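Local coordinates for hypothetical membrane spanning protein (Vibrio fischeri, PDB 4RCK) that is uncharacterised but, as a membrane-spanning protein with a BatA-type von Willebrand factor A domain, binds magnesium and may use it to engage partner proteins, at residues K155-G160 with G196-R201; A134-V139 with A180-E185; L23-S28 with L66-F71. All blocks are in the same frame, centred on the assembly; numbering follows the deposited sequence.

In the fold
Contacts 1 and 2 lie in one half of the elongated chain, with centres about 15 Å apart. They meet where Y199 OH and R201 of contact 1 reach E185 of contact 2 and where L183 packs beside G160 and R201. Contact 3 lies on the other side of the chain's centre, its own centre about 42 Å from that of contact 1 and 54 Å from that of contact 2. There the second subunit supplies the other half: its strand continues the sheet at L23-V25, and its D132 packs against S28, a magnesium ligand. This is consistent with a domain-swapped dimer. The side chain of D182 of contact 2 comes within about 5 Å of a bound magnesium ion.

Contact 1. Residues K155-G160 with G196-R201; sequences KIYTVG and GGQYFR
Y199 holds CG anti to its backbone N (chi1 164°), carrying its ring forward and across the partner strand to G160, which has no side chain, while T158 sets OG1 between its backbone N and carbonyl carbon (chi1 65°), where it meets the ring edge near its plane, the two side chains crossing at about a right angle. This is a parallel beta pair at the outer strand of the 124-131/154-161/199-202 sheet, part of the vWA alpha-beta-alpha sandwich. T158 OG1 lies 3.1 Å from Y199 CD1 but is hydrogen-bonded to L188 O, while Y199 OH bonds to E185.

Both peptide groups of T158 serve the pairing: its N donates to Q198 O at 3.0 Å, and its O accepts from F200 N at 2.8 Å. G160 N then donates to F200 O at 2.6 Å.

I156, T158 and Y199 pack against helix 185-195, whereas Y157, V159 and F200 meet helix 205-218. Ahead of the regular pairing, G196 ends helix 185-195 in a Schellman motif, and K155 CG lies 3.5 Å from G197 N. On the face toward helix 205-218, Y157 CD1 sits at the edge of the F200 ring, 4.2 Å from its CE2.

Contact 2. Residues A134-V139 with A180-E185; sequences ANTAGV and ARDLDE
Beside what is probably the metal-ion-dependent adhesion site (MIDAS) formed with the second subunit, A134 meets D182 and D184 where the start of one loop touches the other. D132, two residues before A134, is a magnesium ligand in a structure of this protein, although no metal is bound to it in this chain. The side chain of L183 is about 5 Å from that of D132, and the side chain of D182 is about 5 Å from a bound magnesium ion.

The small contact centres on one methyl group. A134 CB rests against the aliphatic part of D184, 3.6 Å from its CB, and stands equally close, at 3.6 Å, to D182 O. A134 N lies 3.5 Å from the same oxygen. T136 and D182 cross at about a right angle, T136 CG2 lying 4.1 Å from D182 OD2.

The D184 carboxylate is turned to other work. With chi1 at -163°, CG stands opposite the backbone N, and the acid group serves as N-cap of helix 185-195, with OD2 bonded to the hydroxyl of T187. Its negative charge would probably be eased by the helix end, though D186 brings a second acid close. The bend in the other loop comes from N135, the centre of an inverse gamma turn, in which T136 N makes a weak 2.9 Å bond to A134 O. N135 OD1 accepts from I106 N of the second subunit, and A137 makes backbone hydrogen bonds to that chain.

The contact thus joins the loop from strand 124-131 to helix 142-151 with the one from strand 174-178 to helix 185-195, while L183, whose CB points away from the 134-139 loop, packs against Y199 and R201 of strand 199-202.

Contact 3. Residues L23-S28 with L66-F71; sequences LVVDLS and LGLVLF. With MG (magnesium ion), chain C.
D26 lies over the F71 ring: its CA sits 3.8 Å from the ring centroid, over one face, in a CH-pi contact. With CG between the backbone N and the carbonyl carbon (chi1 64°), the F71 ring reaches across the neighbouring strand, where V24 CG1 also meets its CD1 at 3.5 Å. On the sheet's other side, L27 CD1 packs on L70 CD1 at 3.7 Å, and L70 CD2 touches V25.

Between the two faces runs a parallel ladder pairing L23-D26 with L68-F71, in which V69 N donates to L23 O at 2.7 Å and V25 N to V69 O. The rungs continue past the strand end, with L27 N donating to F71 O at 2.9 Å, which ties down the start of the metal loop. There D26 OD1 takes two bonds, from S28 N in an Asx turn (2.8 Å) and from S28 OG, positioning the hydroxyl that binds magnesium at 2.6 Å.

Further out, helix 106-118 packs on V24, V69 and F71, while helix 46-60 meets L23 and L27. S131 of the second subunit bonds to D26 OD2. The sequence D26-L27-S28-G-S30, with S28 and S30 both on the metal, is the DxSxS signature of the vWA MIDAS.

Contact 1. Residues K155-G160 with G196-R201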
loop_
_atom_site.group_PDB
_atom_site.type_symbol
_atom_site.label_atom_id
_atom_site.label_comp_id
_atom_site.label_asym_id
_atom_site.label_seq_id
_atom_site.Cartn_x
_atom_site.Cartn_y
_atom_site.Cartn_z
ATOM N N LYS A 155 6.232 -9.881 -14.113
ATOM C CA LYS A 155 6.349 -11.332 -14.126
ATOM C C LYS A 155 4.950 -11.934 -14.154
ATOM O O LYS A 155 4.196 -11.802 -13.189
ATOM C CB LYS A 155 7.133 -11.821 -12.903
ATOM C CG LYS A 155 7.433 -13.313 -12.892
ATOM C CD LYS A 155 8.085 -13.750 -11.582
ATOM C CE LYS A 155 9.527 -13.274 -11.471
ATOM N NZ LYS A 155 10.141 -13.676 -10.171
ATOM N N ILE A 156 4.589 -12.578 -15.260
ATOM C CA ILE A 156 3.246 -13.139 -15.381
ATOM C C ILE A 156 3.237 -14.665 -15.234
ATOM O O ILE A 156 3.919 -15.393 -15.960
ATOM C CB ILE A 156 2.567 -12.722 -16.724
ATOM C CG1 ILE A 156 1.713 -13.849 -17.310
ATOM C CG2 ILE A 156 3.579 -12.250 -17.733
ATOM C CD1 ILE A 156 0.307 -13.866 -16.800
ATOM N N TYR A 157 2.469 -15.126 -14.249
ATOM C CA TYR A 157 2.227 -16.543 -14.029
ATOM C C TYR A 157 0.977 -16.975 -14.784
ATOM O O TYR A 157 -0.044 -16.287 -14.749
ATOM C CB TYR A 157 2.063 -16.845 -12.537
ATOM C CG TYR A 157 3.295 -16.586 -11.700
ATOM C CD1 TYR A 157 4.319 -17.519 -11.633
ATOM C CD2 TYR A 157 3.425 -15.418 -10.960
ATOM C CE1 TYR A 157 5.445 -17.294 -10.865
ATOM C CE2 TYR A 157 4.548 -15.183 -10.186
ATOM C CZ TYR A 157 5.555 -16.124 -10.143
ATOM O OH TYR A 157 6.676 -15.899 -9.376
ATOM N N THR A 158 1.053 -18.116 -15.459
ATOM C CA THR A 158 -0.074 -18.606 -16.241
ATOM C C THR A 158 -0.644 -19.892 -15.644
ATOM O O THR A 158 0.100 -20.757 -15.188
ATOM C CB THR A 158 0.331 -18.848 -17.705
ATOM O OG1 THR A 158 1.294 -19.907 -17.767
ATOM C CG2 THR A 158 0.940 -17.588 -18.301
ATOM N N VAL A 159 -1.969 -20.006 -15.642
ATOM C CA VAL A 159 -2.637 -21.173 -15.073
ATOM C C VAL A 159 -3.618 -21.803 -16.056
ATOM O O VAL A 159 -4.657 -21.221 -16.366
ATOM C CB VAL A 159 -3.401 -20.815 -13.779
ATOM C CG1 VAL A 159 -4.005 -22.063 -13.155
ATOM C CG2 VAL A 159 -2.481 -20.114 -12.790
ATOM N N GLY A 160 -3.285 -22.991 -16.550
ATOM C CA GLY A 160 -4.197 -23.735 -17.399
ATOM C C GLY A 160 -5.210 -24.461 -16.537
ATOM O O GLY A 160 -4.847 -25.044 -15.514
ATOM N N GLY A 196 9.443 -14.773 -17.095
ATOM C CA GLY A 196 10.104 -15.247 -15.895
ATOM C C GLY A 196 9.188 -15.910 -14.886
ATOM O O GLY A 196 9.642 -16.383 -13.845
ATOM N N GLY A 197 7.895 -15.946 -15.187
ATOM C CA GLY A 197 6.939 -16.605 -14.317
ATOM C C GLY A 197 6.949 -18.107 -14.517
ATOM O O GLY A 197 7.871 -18.659 -15.117
ATOM N N GLN A 198 5.919 -18.772 -14.007
ATOM C CA GLN A 198 5.766 -20.211 -14.176
ATOM C C GLN A 198 4.391 -20.534 -14.742
ATOM O O GLN A 198 3.463 -19.733 -14.631
ATOM C CB GLN A 198 5.968 -20.937 -12.844
ATOM C CG GLN A 198 7.371 -20.822 -12.278
ATOM C CD GLN A 198 8.398 -21.556 -13.116
ATOM O OE1 GLN A 198 9.456 -21.016 -13.436
ATOM N NE2 GLN A 198 8.092 -22.799 -13.473
ATOM N N TYR A 199 4.266 -21.703 -15.360
ATOM C CA TYR A 199 2.967 -22.170 -15.823
ATOM C C TYR A 199 2.468 -23.327 -14.969
ATOM O O TYR A 199 3.222 -24.242 -14.642
ATOM C CB TYR A 199 3.019 -22.601 -17.289
ATOM C CG TYR A 199 1.826 -23.443 -17.676
ATOM C CD1 TYR A 199 0.569 -22.871 -17.822
ATOM C CD2 TYR A 199 1.950 -24.812 -17.870
ATOM C CE1 TYR A 199 -0.527 -23.635 -18.162
ATOM C CE2 TYR A 199 0.857 -25.585 -18.211
ATOM C CZ TYR A 199 -0.379 -24.992 -18.356
ATOM O OH TYR A 199 -1.472 -25.754 -18.696
ATOM N N PHE A 200 1.186 -23.285 -14.622
ATOM C CA PHE A 200 0.578 -24.339 -13.825
ATOM C C PHE A 200 -0.671 -24.891 -14.502
ATOM O O PHE A 200 -1.433 -24.147 -15.117
ATOM C CB PHE A 200 0.231 -23.818 -12.431
ATOM C CG PHE A 200 1.396 -23.231 -11.691
ATOM C CD1 PHE A 200 2.188 -24.024 -10.880
ATOM C CD2 PHE A 200 1.691 -21.882 -11.796
ATOM C CE1 PHE A 200 3.259 -23.486 -10.194
ATOM C CE2 PHE A 200 2.760 -21.338 -11.114
ATOM C CZ PHE A 200 3.545 -22.140 -10.311
ATOM N N ARG A 201 -0.878 -26.198 -14.387
ATOM C CA ARG A 201 -2.073 -26.838 -14.926
ATOM C C ARG A 201 -2.933 -27.399 -13.799
ATOM O O ARG A 201 -2.492 -28.265 -13.043
ATOM C CB ARG A 201 -1.695 -27.949 -15.911
ATOM C CG ARG A 201 -2.845 -28.877 -16.285
ATOM C CD ARG A 201 -3.841 -28.211 -17.222
ATOM N NE ARG A 201 -5.003 -29.061 -17.469
ATOM C CZ ARG A 201 -5.032 -30.049 -18.358
ATOM N NH1 ARG A 201 -6.134 -30.770 -18.513
ATOM N NH2 ARG A 201 -3.961 -30.320 -19.092
#

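Contact 2. Residues A134-V139 with A180-E185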
loop_
_atom_site.group_PDB
_atom_site.type_symbol
_atom_site.label_atom_id
_atom_site.label_comp_id
_atom_site.label_asym_id
_atom_site.label_seq_id
_atom_site.Cartn_x
_atom_site.Cartn_y
_atom_site.Cartn_z
ATOM N N ALA A 134 -7.418 -21.527 -25.788
ATOM C CA ALA A 134 -6.416 -20.879 -26.603
ATOM C C ALA A 134 -6.876 -19.462 -26.873
ATOM O O ALA A 134 -8.055 -19.139 -26.707
ATOM C CB ALA A 134 -6.199 -21.636 -27.902
ATOM N N ASN A 135 -5.940 -18.615 -27.276
ATOM C CA ASN A 135 -6.268 -17.254 -27.656
ATOM C C ASN A 135 -6.912 -17.242 -29.041
ATOM O O ASN A 135 -6.249 -16.969 -30.042
ATOM C CB ASN A 135 -5.010 -16.384 -27.614
ATOM C CG ASN A 135 -5.242 -14.991 -28.154
ATOM O OD1 ASN A 135 -5.908 -14.172 -27.525
ATOM N ND2 ASN A 135 -4.691 -14.714 -29.329
ATOM N N THR A 136 -8.206 -17.557 -29.089
ATOM C CA THR A 136 -8.918 -17.718 -30.356
ATOM C C THR A 136 -9.101 -16.389 -31.091
ATOM O O THR A 136 -8.851 -16.302 -32.293
ATOM C CB THR A 136 -10.310 -18.370 -30.148
ATOM O OG1 THR A 136 -11.237 -17.390 -29.668
ATOM C CG2 THR A 136 -10.233 -19.521 -29.150
ATOM N N ALA A 137 -9.520 -15.358 -30.366
ATOM C CA ALA A 137 -9.822 -14.063 -30.972
ATOM C C ALA A 137 -9.235 -12.898 -30.189
ATOM O O ALA A 137 -9.344 -12.848 -28.980
ATOM C CB ALA A 137 -11.316 -13.887 -31.096
ATOM N N GLY A 138 -8.651 -11.940 -30.896
ATOM C CA GLY A 138 -8.032 -10.786 -30.270
ATOM C C GLY A 138 -7.099 -10.102 -31.242
ATOM O O GLY A 138 -6.452 -10.762 -32.054
ATOM N N VAL A 139 -7.035 -8.777 -31.176
ATOM C CA VAL A 139 -6.164 -8.035 -32.072
ATOM C C VAL A 139 -4.710 -8.207 -31.638
ATOM O O VAL A 139 -3.822 -8.390 -32.469
ATOM C CB VAL A 139 -6.544 -6.532 -32.129
ATOM C CG1 VAL A 139 -7.206 -6.087 -30.842
ATOM C CG2 VAL A 139 -5.327 -5.674 -32.454
ATOM N N ALA A 180 -10.690 -30.374 -21.852
ATOM C CA ALA A 180 -9.834 -29.249 -22.201
ATOM C C ALA A 180 -9.049 -29.526 -23.474
ATOM O O ALA A 180 -7.819 -29.561 -23.459
ATOM C CB ALA A 180 -8.886 -28.923 -21.055
ATOM N N ARG A 181 -9.766 -29.719 -24.574
ATOM C CA ARG A 181 -9.138 -29.887 -25.875
ATOM C C ARG A 181 -8.553 -28.560 -26.323
ATOM O O ARG A 181 -7.469 -28.502 -26.906
ATOM C CB ARG A 181 -10.151 -30.392 -26.902
ATOM C CG ARG A 181 -11.452 -30.860 -26.281
ATOM C CD ARG A 181 -12.662 -30.186 -26.906
ATOM N NE ARG A 181 -13.750 -30.043 -25.941
ATOM C CZ ARG A 181 -14.543 -31.036 -25.552
ATOM N NH1 ARG A 181 -14.370 -32.253 -26.041
ATOM N NH2 ARG A 181 -15.508 -30.814 -24.669
ATOM N N ASP A 182 -9.287 -27.494 -26.024
ATOM C CA ASP A 182 -8.961 -26.160 -26.501
ATOM C C ASP A 182 -7.704 -25.598 -25.844
ATOM O O ASP A 182 -6.922 -24.905 -26.501
ATOM C CB ASP A 182 -10.142 -25.221 -26.257
ATOM C CG ASP A 182 -10.272 -24.159 -27.325
ATOM O OD1 ASP A 182 -9.996 -24.468 -28.503
ATOM O OD2 ASP A 182 -10.651 -23.018 -26.987
ATOM N N LEU A 183 -7.525 -25.906 -24.559
ATOM C CA LEU A 183 -6.431 -25.370 -23.747
ATOM C C LEU A 183 -5.073 -25.353 -24.449
ATOM O O LEU A 183 -4.487 -26.397 -24.719
ATOM C CB LEU A 183 -6.312 -26.162 -22.439
ATOM C CG LEU A 183 -5.319 -25.614 -21.412
ATOM C CD1 LEU A 183 -5.848 -24.318 -20.812
ATOM C CD2 LEU A 183 -5.015 -26.634 -20.325
ATOM N N ASP A 184 -4.590 -24.148 -24.743
ATOM C CA ASP A 184 -3.265 -23.959 -25.321
ATOM C C ASP A 184 -2.231 -23.854 -24.214
ATOM O O ASP A 184 -2.105 -22.813 -23.566
ATOM C CB ASP A 184 -3.234 -22.706 -26.200
ATOM C CG ASP A 184 -2.040 -22.674 -27.131
ATOM O OD1 ASP A 184 -1.092 -23.457 -26.922
ATOM O OD2 ASP A 184 -2.049 -21.853 -28.072
ATOM N N GLU A 185 -1.488 -24.936 -24.001
ATOM C CA GLU A 185 -0.538 -24.987 -22.901
ATOM C C GLU A 185 0.826 -24.413 -23.278
ATOM O O GLU A 185 1.449 -23.713 -22.480
ATOM C CB GLU A 185 -0.381 -26.423 -22.396
ATOM C CG GLU A 185 -1.617 -26.965 -21.689
ATOM C CD GLU A 185 -1.338 -28.225 -20.894
ATOM O OE1 GLU A 185 -0.920 -28.110 -19.723
ATOM O OE2 GLU A 185 -1.533 -29.329 -21.443
#

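Contact 3. Residues L23-S28 with L66-F71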
loop_
_atom_site.group_PDB
_atom_site.type_symbol
_atom_site.label_atom_id
_atom_site.label_comp_id
_atom_site.label_asym_id
_atom_site.label_seq_id
_atom_site.Cartn_x
_atom_site.Cartn_y
_atom_site.Cartn_z
ATOM N N LEU A 23 5.485 10.395 9.304
ATOM C CA LEU A 23 5.553 11.179 10.529
ATOM C C LEU A 23 7.000 11.326 10.987
ATOM O O LEU A 23 7.717 10.337 11.134
ATOM C CB LEU A 23 4.706 10.537 11.628
ATOM C CG LEU A 23 3.222 10.337 11.317
ATOM C CD1 LEU A 23 2.507 9.687 12.492
ATOM C CD2 LEU A 23 2.561 11.657 10.946
ATOM N N VAL A 24 7.423 12.566 11.204
ATOM C CA VAL A 24 8.782 12.848 11.655
ATOM C C VAL A 24 8.746 13.551 13.008
ATOM O O VAL A 24 8.245 14.669 13.119
ATOM C CB VAL A 24 9.544 13.715 10.639
ATOM C CG1 VAL A 24 10.990 13.884 11.067
ATOM C CG2 VAL A 24 9.470 13.093 9.256
ATOM N N VAL A 25 9.287 12.895 14.032
ATOM C CA VAL A 25 9.127 13.366 15.404
ATOM C C VAL A 25 10.447 13.650 16.129
ATOM O O VAL A 25 11.379 12.847 16.108
ATOM C CB VAL A 25 8.306 12.351 16.230
ATOM C CG1 VAL A 25 8.433 12.628 17.721
ATOM C CG2 VAL A 25 6.845 12.388 15.803
ATOM N N ASP A 26 10.496 14.817 16.767
ATOM C CA ASP A 26 11.629 15.271 17.565
ATOM C C ASP A 26 11.738 14.507 18.882
ATOM O O ASP A 26 10.799 14.500 19.677
ATOM C CB ASP A 26 11.482 16.772 17.841
ATOM C CG ASP A 26 12.765 17.419 18.327
ATOM O OD1 ASP A 26 13.553 16.765 19.040
ATOM O OD2 ASP A 26 12.977 18.604 17.995
ATOM N N LEU A 27 12.888 13.880 19.119
ATOM C CA LEU A 27 13.106 13.143 20.362
ATOM C C LEU A 27 14.234 13.743 21.207
ATOM O O LEU A 27 14.693 13.125 22.172
ATOM C CB LEU A 27 13.413 11.672 20.071
ATOM C CG LEU A 27 12.232 10.740 19.799
ATOM C CD1 LEU A 27 12.681 9.288 19.862
ATOM C CD2 LEU A 27 11.090 10.992 20.777
ATOM N N SER A 28 14.668 14.950 20.849
ATOM C CA SER A 28 15.764 15.616 21.552
ATOM C C SER A 28 15.434 15.810 23.021
ATOM O O SER A 28 14.265 15.873 23.398
ATOM C CB SER A 28 16.087 16.968 20.914
ATOM O OG SER A 28 15.102 17.936 21.228
ATOM N N LEU A 66 1.251 4.691 6.759
ATOM C CA LEU A 66 1.926 5.588 7.687
ATOM C C LEU A 66 3.282 5.031 8.113
ATOM O O LEU A 66 3.445 3.822 8.280
ATOM C CB LEU A 66 1.043 5.841 8.911
ATOM C CG LEU A 66 -0.166 6.751 8.683
ATOM C CD1 LEU A 66 -1.207 6.567 9.775
ATOM C CD2 LEU A 66 0.279 8.202 8.615
ATOM N N GLY A 67 4.253 5.925 8.277
ATOM C CA GLY A 67 5.588 5.550 8.705
ATOM C C GLY A 67 6.118 6.514 9.750
ATOM O O GLY A 67 5.606 7.624 9.889
ATOM N N LEU A 68 7.147 6.098 10.482
ATOM C CA LEU A 68 7.647 6.894 11.601
ATOM C C LEU A 68 9.153 7.153 11.545
ATOM O O LEU A 68 9.957 6.221 11.531
ATOM C CB LEU A 68 7.289 6.209 12.924
ATOM C CG LEU A 68 7.745 6.876 14.223
ATOM C CD1 LEU A 68 7.318 8.335 14.269
ATOM C CD2 LEU A 68 7.189 6.117 15.420
ATOM N N VAL A 69 9.520 8.432 11.519
ATOM C CA VAL A 69 10.918 8.842 11.604
ATOM C C VAL A 69 11.149 9.621 12.894
ATOM O O VAL A 69 10.416 10.557 13.201
ATOM C CB VAL A 69 11.341 9.712 10.401
ATOM C CG1 VAL A 69 12.815 10.075 10.499
ATOM C CG2 VAL A 69 11.052 8.994 9.094
ATOM N N LEU A 70 12.163 9.222 13.654
ATOM C CA LEU A 70 12.515 9.910 14.891
ATOM C C LEU A 70 13.859 10.598 14.709
ATOM O O LEU A 70 14.759 10.034 14.082
ATOM C CB LEU A 70 12.576 8.924 16.058
ATOM C CG LEU A 70 11.370 8.000 16.237
ATOM C CD1 LEU A 70 11.689 6.872 17.211
ATOM C CD2 LEU A 70 10.160 8.789 16.712
ATOM N N PHE A 71 14.016 11.811 15.233
ATOM C CA PHE A 71 15.320 12.451 15.107
ATOM C C PHE A 71 15.835 13.127 16.375
ATOM O O PHE A 71 15.106 13.351 17.345
ATOM C CB PHE A 71 15.322 13.463 13.946
ATOM C CG PHE A 71 14.385 14.629 14.127
ATOM C CD1 PHE A 71 13.034 14.496 13.865
ATOM C CD2 PHE A 71 14.867 15.870 14.508
ATOM C CE1 PHE A 71 12.175 15.570 14.009
ATOM C CE2 PHE A 71 14.016 16.946 14.655
ATOM C CZ PHE A 71 12.667 16.798 14.406
HETATM MG MG MG C . 15.882 20.368 21.162
#